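Long-range contacts in alpha-n-acetylglucosaminidase family protein (Clostridium perfringens, PDB 4A42), which is a family 32 carbohydrate-binding module of a family 89 alpha-N-acetylglucosaminidase and probably binds carbohydrate for that enzyme: residues L46-E51 and I141-I146; N85-Y90 and N109-K114; S76-V81 and N119-G124; E62-F67 and R131-S136. All coordinates share one frame; numbering follows the deposited sequence. Where two conformers were deposited one is given.

Interaction 1 of 4, residues L46-E51 and I141-I146; sequences LRDGNE and IGEIKI. With CA (calcium ion), chain C.
Glu143 reaches from strand 141-146 into the loop 46-51. Its CB starts beside Glu51, 4.4 Å from Glu51 CG. CG follows, opposite the backbone N (chi1 -164°), and passes 3.8 Å from Leu46 O. The chain then bends at chi2 (79°), which turns the carboxylate into the curve of the loop. CD lies near Leu46 O and Gly49 N. The two oxygens divide the work. Glu143 OE1 binds the calcium ion at 2.5 Å. Glu143 OE2 accepts a hydrogen bond from Gly49 N at 2.7 Å, on the syn side and 29° out of the carboxylate plane. Held by the metal at one oxygen and by Gly49 N at the other, the carboxylate has its rotation fixed.

The site joins the loop 46-51 to strand 141-148 in an F5/8 type C (discoidin-like) beta-sandwich, the fold of family 32 modules. Asp48 OD1, Asn50 O and Gly142 O also bind the metal, and Asn45 and Thr53 complete it. The carboxylates of Asp48 and Glu143 are nearly coplanar, and the calcium would offset their mutual repulsion. Asp48 OD1 also accepts from Asn50 N, forming an Asx turn.

Beside the site, Ile144 N bonds to Leu46 O at 2.9 Å in a nearly straight line. Leu46 CD2 packs 3.5 Å from Ile141 CG2. Lys145 NZ makes a salt bridge, 2.8 Å long, to the anti lone pair of Glu51 OE2.

Interaction 2 of 4, residues N85-Y90 and N109-K114; sequences NSPLKY and NNEENK
Asn110 heads an Asx turn in the loop 109-114, and the same side chain reaches Leu88 in the loop 85-90 on the surface of the beta-sandwich. Asn110 uses both ends of its amide. ND2 donates across the contact to Leu88 O at 2.8 Å, with an N-H...O angle of 155° and the acceptor near the amide plane. ND2 also donates to Glu112 O within its own loop, where it meets a lone pair in the carbonyl plane. Asn110 OD1 accepts from Glu112 N at 2.9 Å, with the donor above the carbonyl plane. Three bonds therefore fix the rotation of this amide. With CG opposite the backbone N (chi1 175°), the group points at the Leu88 carbonyl.

Lys89 lies along the backbone of Asn110. Its CG is 3.4 Å from Asn110 O, and the chain bends at its last torsion to bring NZ back over the same oxygen. Lys89 NZ donates to Asn110 O at 2.9 Å from above the carbonyl plane. It also forms a salt bridge with Glu111 OE2 at 2.8 Å, again from above the plane of the acceptor group.

Pro87 fills the middle of the contact. Its CG rests 3.4 Å from Glu111 O, and its CB lies near Glu112 O. At the far end Asn113 ND2 donates to Asn85 O at 3.1 Å, crossing beside the proline ring. Tyr117 OH bonds to Leu88 N and Glu112 O, so Tyr117, on strand 116-120, bridges the two loops. The Asx turn thus lies in the loop between strands 102-107 and 116-120, packed on the loop between strands 77-82 and 90-95, as two connecting loops of the beta-sandwich.

Interaction 3 of 4, residues S76-V81 and N119-G124; sequences SAIDIV and NILKSG
Backbone hydrogen bonds come first. Ile78 and Asn119 form an antiparallel hydrogen-bonded pair. Ile78 N donates to Asn119 O at 2.9 Å, and Asn119 N donates to Ile78 O at 2.8 Å. Ala77 and Ile120 follow as a non-hydrogen-bonded pair. Further on, Leu121 N donates to Ser76 O at 2.9 Å, from 40° above the carbonyl plane. A CA-H...O contact from Ala77 CA to Asn119 O adds to the ladder.

One water extends this end. It donates to Ser76 O and to Leu121 O, at 2.8 Å from each. Ser76 O thus takes two protons, one from the backbone and one from the water.

Apolar contacts are few. Leu121 CD1 lies against Ile78, 4.1 Å from Ile78 CD1, and also covers Ala77 CA at 3.9 Å. Its CG stands opposite the carbonyl carbon (chi1 -78°), which lets the branch lean back over the neighbouring strand. On the other face Ala77 CB meets Ile120 CG1 loosely, at 4.4 Å.

Polar groups of the side chains look outside the pair. Asn119 OD1 bonds to Tyr90 OH, on the face that also carries Ile78. Asp79 is held by Tyr147 and Ser118, its OD2 bonding to Tyr147 OH and its OD1 to Ser118 OG. On the opposite edge of strand 77-82, Ser76 and Ala77 both pair with Tyr147. That is a classic beta bulge, between strands 77-82 and 141-148 in an antiparallel sheet of the sandwich.

Interaction 4 of 4, residues E62-F67 and R131-S136; sequences EKSVTF and RFNFNS
Ser64 has OG opposite the backbone N (chi1 -175°), and Asn133 has CG beside its own N (chi1 -47°). These torsions bring Ser64 OG to 3.1 Å from Asn133 OD1. Phe132 O lies equally near the hydroxyl. Strands 63-67 and 131-134 are antiparallel neighbours in the beta-sandwich, their axes 4.6 Å apart at closest approach.

Val65 and Phe132 are a hydrogen-bonded pair, with Phe132 N to Val65 O at 2.8 Å and Val65 N to Phe132 O at 2.9 Å. Phe134 N donates to Lys63 O.

The face with Ser64 and Thr66 is polar. The CH2 groups of Arg131 run past both residues, CG lying 3.4 Å from Thr66 OG1. The guanidinium goes on to a salt bridge with Glu93 and a cation-pi contact with Trp101. Glu93 also accepts from Asn133 ND2.

The face with Val65 belongs to the hydrophobic core. Val65 CG2 meets the edge of the Phe134 ring at CE2. The Phe67 and Phe132 rings meet obliquely, planes 78° apart, with Phe67 CD1 3.7 Å from Phe132 CE1.

Interactions 1, 3 and 4 meet inside the sandwich. Phe132 of interaction 4 is the common point: its CZ lies 3.4 Å from Ile144 CG2 of interaction 1, and its CE2 lies 3.6 Å from Ile78 CG2 of interaction 3. Interactions 1 and 3 share a sheet, probably bonded through Glu143 O and Val81 N at 2.8 Å. Interaction 2 sits at the surface and touches interaction 4, with Lys89 N 2.9 Å from Ser136 OG, a probable hydrogen bond. Interaction 1 alone holds calcium ligands. The side chains of Leu88 in interaction 2 and Ile78 in interaction 3 are each about 14 Å from the metal, and that of Phe67 in interaction 4 about 10 Å.

Interaction 1 of 4, residues L46-E51 and I141-I146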
loop_
_atom_site.group_PDB
_atom_site.type_symbol
_atom_site.label_atom_id
_atom_site.label_comp_id
_atom_site.label_asym_id
_atom_site.label_seq_id
_atom_site.Cartn_x
_atom_site.Cartn_y
_atom_site.Cartn_z
ATOM N N LEU A 46 7.592 -5.729 1.091
ATOM C CA LEU A 46 6.691 -4.771 0.450
ATOM C C LEU A 46 7.418 -3.654 -0.281
ATOM O O LEU A 46 6.838 -2.986 -1.139
ATOM C CB LEU A 46 5.749 -4.149 1.481
ATOM C CG LEU A 46 4.681 -5.057 2.062
ATOM C CD1 LEU A 46 4.064 -4.367 3.269
ATOM C CD2 LEU A 46 3.625 -5.365 0.998
ATOM N N ARG A 47 8.672 -3.444 0.070
ATOM C CA ARG A 47 9.382 -2.344 -0.486
ATOM C C ARG A 47 10.871 -2.628 -0.707
ATOM O O ARG A 47 11.697 -1.805 -0.467
ATOM C CB ARG A 47 9.158 -1.098 0.370
ATOM C CG ARG A 47 9.275 -1.365 1.817
ATOM C CD ARG A 47 10.636 -0.947 2.268
ATOM N NE ARG A 47 10.792 -0.800 3.697
ATOM C CZ ARG A 47 10.990 0.356 4.301
ATOM N NH1 ARG A 47 11.042 1.480 3.629
ATOM N NH2 ARG A 47 11.140 0.365 5.584
ATOM N N ASP A 48 11.148 -3.802 -1.227
ATOM C CA ASP A 48 12.519 -4.224 -1.504
ATOM C C ASP A 48 12.891 -4.161 -2.984
ATOM O O ASP A 48 14.010 -4.529 -3.369
ATOM C CB ASP A 48 12.794 -5.617 -0.928
ATOM C CG ASP A 48 11.988 -6.700 -1.601
ATOM O OD1 ASP A 48 11.047 -6.374 -2.360
ATOM O OD2 ASP A 48 12.296 -7.884 -1.368
ATOM N N GLY A 49 11.965 -3.683 -3.811
ATOM C CA GLY A 49 12.233 -3.514 -5.230
ATOM C C GLY A 49 12.168 -4.793 -6.046
ATOM O O GLY A 49 12.561 -4.800 -7.207
ATOM N N ASN A 50 11.672 -5.871 -5.443
ATOM C CA ASN A 50 11.593 -7.175 -6.101
ATOM C C ASN A 50 10.143 -7.626 -6.116
ATOM O O ASN A 50 9.574 -7.908 -5.074
ATOM C CB ASN A 50 12.465 -8.182 -5.339
ATOM C CG ASN A 50 12.523 -9.555 -6.007
ATOM O OD1 ASN A 50 11.577 -9.989 -6.645
ATOM N ND2 ASN A 50 13.658 -10.231 -5.865
ATOM N N GLU A 51 9.531 -7.705 -7.285
ATOM C CA GLU A 51 8.087 -7.935 -7.329
ATOM C C GLU A 51 7.688 -9.343 -6.920
ATOM O O GLU A 51 6.509 -9.609 -6.682
ATOM C CB GLU A 51 7.525 -7.629 -8.718
ATOM C CG GLU A 51 7.493 -6.140 -8.996
ATOM C CD GLU A 51 6.873 -5.808 -10.334
ATOM O OE1 GLU A 51 6.446 -6.742 -11.056
ATOM O OE2 GLU A 51 6.819 -4.607 -10.657
ATOM N N ILE A 141 1.060 -9.656 -1.552
ATOM C CA ILE A 141 1.499 -8.407 -2.158
ATOM C C ILE A 141 2.990 -8.456 -2.478
ATOM O O ILE A 141 3.826 -8.618 -1.592
ATOM C CB ILE A 141 1.199 -7.215 -1.212
ATOM C CG1 ILE A 141 -0.285 -7.184 -0.824
ATOM C CG2 ILE A 141 1.647 -5.887 -1.845
ATOM C CD1 ILE A 141 -1.234 -7.072 -1.989
ATOM N N GLY A 142 3.325 -8.340 -3.753
ATOM C CA GLY A 142 4.713 -8.406 -4.169
ATOM C C GLY A 142 5.468 -7.119 -3.932
ATOM O O GLY A 142 6.678 -7.155 -3.723
ATOM N N GLU A 143 4.774 -5.987 -3.972
ATOM C CA GLU A 143 5.429 -4.704 -3.834
ATOM C C GLU A 143 4.369 -3.607 -3.748
ATOM O O GLU A 143 3.325 -3.707 -4.389
ATOM C CB GLU A 143 6.311 -4.459 -5.062
ATOM C CG GLU A 143 7.327 -3.354 -4.883
ATOM C CD GLU A 143 8.577 -3.759 -4.094
ATOM O OE1 GLU A 143 8.781 -4.928 -3.709
ATOM O OE2 GLU A 143 9.392 -2.873 -3.871
ATOM N N ILE A 144 4.638 -2.582 -2.948
ATOM C CA ILE A 144 3.834 -1.364 -2.955
ATOM C C ILE A 144 4.759 -0.203 -3.263
ATOM O O ILE A 144 5.760 0.011 -2.580
ATOM C CB ILE A 144 3.133 -1.118 -1.607
ATOM C CG1 ILE A 144 2.073 -2.200 -1.381
ATOM C CG2 ILE A 144 2.497 0.275 -1.567
ATOM C CD1 ILE A 144 1.456 -2.156 -0.020
ATOM N N LYS A 145 4.455 0.500 -4.329
ATOM C CA LYS A 145 5.253 1.619 -4.788
ATOM C C LYS A 145 4.488 2.931 -4.602
ATOM O O LYS A 145 3.380 3.040 -5.040
ATOM C CB LYS A 145 5.641 1.424 -6.241
ATOM C CG LYS A 145 6.286 0.076 -6.500
ATOM C CD LYS A 145 6.649 -0.156 -7.940
ATOM C CE LYS A 145 6.871 -1.627 -8.231
ATOM N NZ LYS A 145 7.054 -1.975 -9.676
ATOM N N ILE A 146 5.112 3.888 -3.924
ATOM C CA ILE A 146 4.461 5.160 -3.643
ATOM C C ILE A 146 5.281 6.251 -4.299
ATOM O O ILE A 146 6.334 6.586 -3.816
ATOM C CB ILE A 146 4.349 5.409 -2.140
ATOM C CG1 ILE A 146 3.538 4.293 -1.477
ATOM C CG2 ILE A 146 3.697 6.749 -1.870
ATOM C CD1 ILE A 146 3.608 4.272 -0.012
HETATM CA CA CA C . 8.864 -7.310 -2.952
#

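Interaction 2 of 4, residues N85-Y90 and N109-K114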
loop_
_atom_site.group_PDB
_atom_site.type_symbol
_atom_site.label_atom_id
_atom_site.label_comp_id
_atom_site.label_asym_id
_atom_site.label_seq_id
_atom_site.Cartn_x
_atom_site.Cartn_y
_atom_site.Cartn_z
ATOM N N ASN A 85 -4.058 -15.118 -6.290
ATOM C CA ASN A 85 -4.928 -15.513 -7.403
ATOM C C ASN A 85 -6.175 -14.658 -7.616
ATOM O O ASN A 85 -6.607 -14.427 -8.765
ATOM C CB ASN A 85 -5.347 -16.969 -7.258
ATOM C CG ASN A 85 -4.257 -17.921 -7.653
ATOM O OD1 ASN A 85 -3.308 -17.542 -8.343
ATOM N ND2 ASN A 85 -4.386 -19.174 -7.234
ATOM N N SER A 86 -6.758 -14.208 -6.515
ATOM C CA SER A 86 -8.052 -13.557 -6.536
ATOM C C SER A 86 -7.894 -12.081 -6.857
ATOM O O SER A 86 -6.888 -11.481 -6.505
ATOM C CB SER A 86 -8.741 -13.719 -5.168
ATOM O OG SER A 86 -9.129 -15.065 -4.924
ATOM N N PRO A 87 -8.899 -11.482 -7.510
ATOM C CA PRO A 87 -8.883 -10.027 -7.692
ATOM C C PRO A 87 -8.692 -9.337 -6.350
ATOM O O PRO A 87 -9.310 -9.711 -5.356
ATOM C CB PRO A 87 -10.272 -9.734 -8.256
ATOM C CG PRO A 87 -10.627 -11.012 -8.980
ATOM C CD PRO A 87 -10.098 -12.098 -8.097
ATOM N N LEU A 88 -7.828 -8.336 -6.318
ATOM C CA LEU A 88 -7.547 -7.646 -5.071
ATOM C C LEU A 88 -8.681 -6.709 -4.701
ATOM O O LEU A 88 -9.164 -5.946 -5.530
ATOM C CB LEU A 88 -6.235 -6.874 -5.179
ATOM C CG LEU A 88 -5.677 -6.333 -3.863
ATOM C CD1 LEU A 88 -5.231 -7.486 -2.972
ATOM C CD2 LEU A 88 -4.524 -5.388 -4.135
ATOM N N LYS A 89 -9.112 -6.787 -3.448
ATOM C CA LYS A 89 -10.073 -5.847 -2.893
ATOM C C LYS A 89 -9.318 -5.030 -1.867
ATOM O O LYS A 89 -8.711 -5.586 -0.956
ATOM C CB LYS A 89 -11.259 -6.583 -2.265
ATOM C CG LYS A 89 -12.113 -7.328 -3.289
ATOM C CD LYS A 89 -13.148 -8.228 -2.628
ATOM C CE LYS A 89 -13.908 -9.020 -3.670
ATOM N NZ LYS A 89 -14.778 -8.131 -4.463
ATOM N N TYR A 90 -9.344 -3.706 -2.014
ATOM C CA TYR A 90 -8.449 -2.854 -1.237
ATOM C C TYR A 90 -8.953 -1.423 -1.165
ATOM O O TYR A 90 -9.801 -1.000 -1.975
ATOM C CB TYR A 90 -7.033 -2.860 -1.846
ATOM C CG TYR A 90 -6.930 -2.132 -3.177
ATOM C CD1 TYR A 90 -7.296 -2.756 -4.366
ATOM C CD2 TYR A 90 -6.500 -0.804 -3.243
ATOM C CE1 TYR A 90 -7.220 -2.086 -5.588
ATOM C CE2 TYR A 90 -6.413 -0.131 -4.467
ATOM C CZ TYR A 90 -6.780 -0.781 -5.634
ATOM O OH TYR A 90 -6.721 -0.147 -6.866
ATOM N N ASN A 109 -14.810 -3.524 -3.326
ATOM C CA ASN A 109 -15.704 -4.424 -4.045
ATOM C C ASN A 109 -15.130 -4.865 -5.386
ATOM O O ASN A 109 -15.823 -5.447 -6.214
ATOM C CB ASN A 109 -17.075 -3.768 -4.235
ATOM C CG ASN A 109 -17.813 -3.565 -2.922
ATOM O OD1 ASN A 109 -17.933 -4.488 -2.118
ATOM N ND2 ASN A 109 -18.310 -2.351 -2.701
ATOM N N ASN A 110 -13.846 -4.592 -5.596
ATOM C CA ASN A 110 -13.239 -4.853 -6.896
ATOM C C ASN A 110 -13.298 -6.308 -7.334
ATOM O O ASN A 110 -13.013 -7.213 -6.550
ATOM C CB ASN A 110 -11.785 -4.400 -6.931
ATOM C CG ASN A 110 -11.109 -4.783 -8.222
ATOM O OD1 ASN A 110 -11.490 -4.294 -9.286
ATOM N ND2 ASN A 110 -10.111 -5.677 -8.147
ATOM N N GLU A 111 -13.640 -6.520 -8.602
ATOM C CA GLU A 111 -13.589 -7.857 -9.177
ATOM C C GLU A 111 -12.639 -7.934 -10.365
ATOM O O GLU A 111 -12.483 -8.993 -10.947
ATOM C CB GLU A 111 -14.983 -8.340 -9.582
ATOM C CG GLU A 111 -15.935 -8.514 -8.417
ATOM C CD GLU A 111 -15.515 -9.626 -7.473
ATOM O OE1 GLU A 111 -14.599 -10.401 -7.824
ATOM O OE2 GLU A 111 -16.105 -9.721 -6.374
ATOM N N GLU A 112 -12.005 -6.815 -10.724
ATOM C CA GLU A 112 -11.090 -6.806 -11.865
ATOM C C GLU A 112 -9.775 -7.477 -11.465
ATOM O O GLU A 112 -9.204 -7.157 -10.423
ATOM C CB GLU A 112 -10.831 -5.374 -12.366
ATOM C CG GLU A 112 -10.068 -5.296 -13.707
ATOM C CD GLU A 112 -9.730 -3.873 -14.124
ATOM O OE1 GLU A 112 -9.767 -2.964 -13.279
ATOM O OE2 GLU A 112 -9.412 -3.651 -15.307
ATOM N N ASN A 113 -9.317 -8.416 -12.288
ATOM C CA ASN A 113 -8.094 -9.153 -11.985
ATOM C C ASN A 113 -6.925 -8.564 -12.748
ATOM O O ASN A 113 -6.839 -8.681 -13.982
ATOM C CB ASN A 113 -8.252 -10.641 -12.290
ATOM C CG ASN A 113 -7.311 -11.504 -11.454
ATOM O OD1 ASN A 113 -6.175 -11.117 -11.176
ATOM N ND2 ASN A 113 -7.785 -12.673 -11.045
ATOM N N LYS A 114 -6.033 -7.910 -12.010
ATOM C CA LYS A 114 -4.875 -7.249 -12.608
ATOM C C LYS A 114 -3.602 -7.639 -11.881
ATOM O O LYS A 114 -3.628 -7.990 -10.694
ATOM C CB LYS A 114 -5.024 -5.724 -12.580
ATOM C CG LYS A 114 -6.267 -5.200 -13.303
ATOM C CD LYS A 114 -6.128 -3.735 -13.667
ATOM C CE LYS A 114 -6.138 -2.828 -12.453
ATOM N NZ LYS A 114 -6.129 -1.389 -12.863
#

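Interaction 3 of 4, residues S76-V81 and N119-G124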
loop_
_atom_site.group_PDB
_atom_site.type_symbol
_atom_site.label_atom_id
_atom_site.label_comp_id
_atom_site.label_asym_id
_atom_site.label_seq_id
_atom_site.Cartn_x
_atom_site.Cartn_y
_atom_site.Cartn_z
ATOM N N SER A 76 2.011 11.414 -5.725
ATOM C CA SER A 76 1.377 11.520 -7.024
ATOM C C SER A 76 0.672 10.259 -7.541
ATOM O O SER A 76 -0.285 10.331 -8.273
ATOM C CB SER A 76 2.346 12.023 -8.091
ATOM O OG SER A 76 3.237 11.041 -8.536
ATOM N N ALA A 77 1.213 9.112 -7.183
ATOM C CA ALA A 77 0.689 7.856 -7.701
ATOM C C ALA A 77 1.126 6.683 -6.851
ATOM O O ALA A 77 2.152 6.741 -6.176
ATOM C CB ALA A 77 1.107 7.650 -9.147
ATOM N N ILE A 78 0.325 5.618 -6.882
ATOM C CA ILE A 78 0.598 4.427 -6.096
ATOM C C ILE A 78 0.334 3.154 -6.904
ATOM O O ILE A 78 -0.733 3.005 -7.513
ATOM C CB ILE A 78 -0.251 4.402 -4.797
ATOM C CG1 ILE A 78 0.055 5.640 -3.935
ATOM C CG2 ILE A 78 -0.017 3.088 -4.034
ATOM C CD1 ILE A 78 -0.930 5.884 -2.795
ATOM N N ASP A 79 1.304 2.239 -6.913
ATOM C CA ASP A 79 1.107 0.910 -7.501
ATOM C C ASP A 79 1.092 -0.167 -6.423
ATOM O O ASP A 79 1.935 -0.172 -5.530
ATOM C CB ASP A 79 2.244 0.532 -8.450
ATOM C CG ASP A 79 2.281 1.365 -9.698
ATOM O OD1 ASP A 79 1.277 2.039 -9.998
ATOM O OD2 ASP A 79 3.333 1.328 -10.381
ATOM N N ILE A 80 0.168 -1.111 -6.546
ATOM C CA ILE A 80 0.164 -2.302 -5.710
ATOM C C ILE A 80 0.355 -3.504 -6.616
ATOM O O ILE A 80 -0.470 -3.771 -7.486
ATOM C CB ILE A 80 -1.160 -2.477 -4.946
ATOM C CG1 ILE A 80 -1.472 -1.225 -4.129
ATOM C CG2 ILE A 80 -1.106 -3.723 -4.036
ATOM C CD1 ILE A 80 -2.899 -1.161 -3.653
ATOM N N VAL A 81 1.450 -4.220 -6.420
ATOM C CA VAL A 81 1.727 -5.402 -7.220
ATOM C C VAL A 81 1.098 -6.590 -6.501
ATOM O O VAL A 81 1.503 -6.921 -5.381
ATOM C CB VAL A 81 3.247 -5.600 -7.403
ATOM C CG1 VAL A 81 3.526 -6.816 -8.270
ATOM C CG2 VAL A 81 3.868 -4.355 -8.033
ATOM N N ASN A 119 -2.958 3.587 -9.163
ATOM C CA ASN A 119 -3.873 4.707 -8.930
ATOM C C ASN A 119 -3.141 6.038 -8.968
ATOM O O ASN A 119 -2.169 6.237 -8.246
ATOM C CB ASN A 119 -4.574 4.582 -7.575
ATOM C CG ASN A 119 -5.604 3.474 -7.545
ATOM O OD1 ASN A 119 -5.332 2.380 -7.071
ATOM N ND2 ASN A 119 -6.789 3.753 -8.063
ATOM N N ILE A 120 -3.622 6.962 -9.794
ATOM C CA ILE A 120 -3.056 8.318 -9.864
ATOM C C ILE A 120 -3.865 9.292 -9.000
ATOM O O ILE A 120 -5.086 9.396 -9.139
ATOM C CB ILE A 120 -2.984 8.815 -11.309
ATOM C CG1 ILE A 120 -2.111 7.873 -12.145
ATOM C CG2 ILE A 120 -2.457 10.250 -11.372
ATOM C CD1 ILE A 120 -2.887 7.066 -13.167
ATOM N N LEU A 121 -3.182 10.004 -8.106
ATOM C CA LEU A 121 -3.860 10.853 -7.135
ATOM C C LEU A 121 -4.204 12.218 -7.729
ATOM O O LEU A 121 -3.569 12.666 -8.686
ATOM C CB LEU A 121 -3.019 11.020 -5.863
ATOM C CG LEU A 121 -3.013 9.867 -4.858
ATOM C CD1 LEU A 121 -2.336 8.646 -5.441
ATOM C CD2 LEU A 121 -2.348 10.275 -3.544
ATOM N N LYS A 122 -5.218 12.867 -7.164
ATOM C CA LYS A 122 -5.562 14.226 -7.563
ATOM C C LYS A 122 -4.336 15.111 -7.401
ATOM O O LYS A 122 -3.462 14.830 -6.580
ATOM C CB LYS A 122 -6.709 14.773 -6.711
ATOM N N SER A 123 -4.265 16.196 -8.170
ATOM C CA SER A 123 -3.146 17.105 -8.053
ATOM C C SER A 123 -3.063 17.656 -6.639
ATOM O O SER A 123 -4.077 17.899 -6.005
ATOM C CB SER A 123 -3.286 18.236 -9.065
ATOM O OG SER A 123 -2.311 19.243 -8.868
ATOM N N GLY A 124 -1.854 17.801 -6.136
ATOM C CA GLY A 124 -1.642 18.454 -4.858
ATOM C C GLY A 124 -1.923 17.610 -3.631
ATOM O O GLY A 124 -2.086 18.147 -2.534
HETATM O O HOH W 1 -0.907 12.820 -9.373
#

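Interaction 4 of 4, residues E62-F67 and R131-S136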
loop_
_atom_site.group_PDB
_atom_site.type_symbol
_atom_site.label_atom_id
_atom_site.label_comp_id
_atom_site.label_asym_id
_atom_site.label_seq_id
_atom_site.Cartn_x
_atom_site.Cartn_y
_atom_site.Cartn_z
ATOM N N GLU A 62 -8.876 -7.562 9.612
ATOM C CA GLU A 62 -8.472 -6.389 8.870
ATOM C C GLU A 62 -6.984 -6.477 8.549
ATOM O O GLU A 62 -6.150 -6.140 9.387
ATOM C CB GLU A 62 -8.769 -5.134 9.688
ATOM N N LYS A 63 -6.665 -6.962 7.351
ATOM C CA LYS A 63 -5.308 -7.021 6.882
ATOM C C LYS A 63 -4.908 -5.616 6.408
ATOM O O LYS A 63 -5.571 -5.050 5.571
ATOM C CB LYS A 63 -5.191 -7.996 5.714
ATOM C CG LYS A 63 -5.544 -9.402 6.000
ATOM C CD LYS A 63 -5.777 -10.151 4.740
ATOM C CE LYS A 63 -7.084 -10.849 4.774
ATOM N NZ LYS A 63 -7.068 -12.029 5.652
ATOM N N SER A 64 -3.853 -5.066 6.980
ATOM C CA SER A 64 -3.510 -3.703 6.683
ATOM C C SER A 64 -2.009 -3.426 6.711
ATOM O O SER A 64 -1.280 -4.079 7.423
ATOM C CB SER A 64 -4.238 -2.807 7.684
ATOM O OG SER A 64 -4.047 -1.459 7.393
ATOM N N VAL A 65 -1.583 -2.443 5.936
ATOM C CA VAL A 65 -0.200 -1.970 5.919
ATOM C C VAL A 65 -0.199 -0.446 6.041
ATOM O O VAL A 65 -0.969 0.220 5.362
ATOM C CB VAL A 65 0.483 -2.325 4.579
ATOM C CG1 VAL A 65 1.924 -1.809 4.549
ATOM C CG2 VAL A 65 0.417 -3.831 4.309
ATOM N N THR A 66 0.657 0.112 6.895
ATOM C CA THR A 66 0.777 1.567 6.991
ATOM C C THR A 66 2.215 2.016 6.750
ATOM O O THR A 66 3.131 1.567 7.438
ATOM C CB THR A 66 0.330 2.092 8.365
ATOM O OG1 THR A 66 -1.051 1.775 8.576
ATOM C CG2 THR A 66 0.503 3.611 8.434
ATOM N N PHE A 67 2.411 2.885 5.764
ATOM C CA PHE A 67 3.719 3.503 5.539
ATOM C C PHE A 67 3.755 4.849 6.243
ATOM O O PHE A 67 2.808 5.635 6.141
ATOM C CB PHE A 67 4.007 3.730 4.048
ATOM C CG PHE A 67 4.228 2.479 3.268
ATOM C CD1 PHE A 67 3.151 1.754 2.785
ATOM C CD2 PHE A 67 5.516 2.031 2.993
ATOM C CE1 PHE A 67 3.353 0.600 2.061
ATOM C CE2 PHE A 67 5.717 0.877 2.264
ATOM C CZ PHE A 67 4.637 0.163 1.807
ATOM N N ARG A 131 -2.006 4.283 4.221
ATOM C CA ARG A 131 -2.518 3.036 4.755
ATOM C C ARG A 131 -3.297 2.259 3.698
ATOM O O ARG A 131 -4.125 2.816 2.977
ATOM C CB ARG A 131 -3.379 3.277 6.002
ATOM C CG ARG A 131 -3.872 1.979 6.653
ATOM C CD ARG A 131 -4.436 2.228 8.040
ATOM N NE ARG A 131 -5.690 2.966 7.996
ATOM C CZ ARG A 131 -6.315 3.427 9.075
ATOM N NH1 ARG A 131 -5.794 3.214 10.278
ATOM N NH2 ARG A 131 -7.459 4.093 8.952
ATOM N N PHE A 132 -2.985 0.968 3.603
ATOM C CA PHE A 132 -3.590 0.054 2.645
ATOM C C PHE A 132 -4.385 -0.977 3.416
ATOM O O PHE A 132 -3.865 -1.618 4.323
ATOM C CB PHE A 132 -2.499 -0.651 1.817
ATOM C CG PHE A 132 -1.690 0.289 0.973
ATOM C CD1 PHE A 132 -0.657 1.032 1.534
ATOM C CD2 PHE A 132 -1.960 0.441 -0.379
ATOM C CE1 PHE A 132 0.076 1.920 0.765
ATOM C CE2 PHE A 132 -1.211 1.317 -1.161
ATOM C CZ PHE A 132 -0.200 2.067 -0.581
ATOM N N ASN A 133 -5.651 -1.139 3.064
ATOM C CA ASN A 133 -6.462 -2.165 3.687
ATOM C C ASN A 133 -6.842 -3.177 2.633
ATOM O O ASN A 133 -7.190 -2.806 1.516
ATOM C CB ASN A 133 -7.699 -1.528 4.311
ATOM C CG ASN A 133 -7.353 -0.296 5.120
ATOM O OD1 ASN A 133 -6.712 -0.394 6.170
ATOM N ND2 ASN A 133 -7.737 0.877 4.615
ATOM N N PHE A 134 -6.740 -4.457 2.973
ATOM C CA PHE A 134 -7.031 -5.513 2.009
ATOM C C PHE A 134 -8.133 -6.406 2.540
ATOM O O PHE A 134 -8.040 -6.921 3.649
ATOM C CB PHE A 134 -5.777 -6.338 1.711
ATOM C CG PHE A 134 -4.629 -5.518 1.206
ATOM C CD1 PHE A 134 -4.650 -4.996 -0.075
ATOM C CD2 PHE A 134 -3.537 -5.250 2.014
ATOM C CE1 PHE A 134 -3.608 -4.228 -0.550
ATOM C CE2 PHE A 134 -2.470 -4.476 1.539
ATOM C CZ PHE A 134 -2.506 -3.973 0.254
ATOM N N ASN A 135 -9.197 -6.543 1.764
ATOM C CA ASN A 135 -10.311 -7.384 2.172
ATOM C C ASN A 135 -10.623 -8.586 1.296
ATOM O O ASN A 135 -11.649 -9.196 1.462
ATOM C CB ASN A 135 -11.570 -6.569 2.432
ATOM C CG ASN A 135 -12.057 -5.864 1.216
ATOM O OD1 ASN A 135 -11.488 -4.872 0.824
ATOM N ND2 ASN A 135 -13.141 -6.354 0.628
ATOM N N SER A 136 -9.760 -8.900 0.344
ATOM C CA SER A 136 -9.948 -10.087 -0.456
ATOM C C SER A 136 -9.261 -11.288 0.196
ATOM O O SER A 136 -8.598 -11.162 1.210
ATOM C CB SER A 136 -9.455 -9.885 -1.884
ATOM O OG SER A 136 -8.291 -9.109 -1.902
HETATM O O HOH W 2 -8.959 -8.171 5.770
#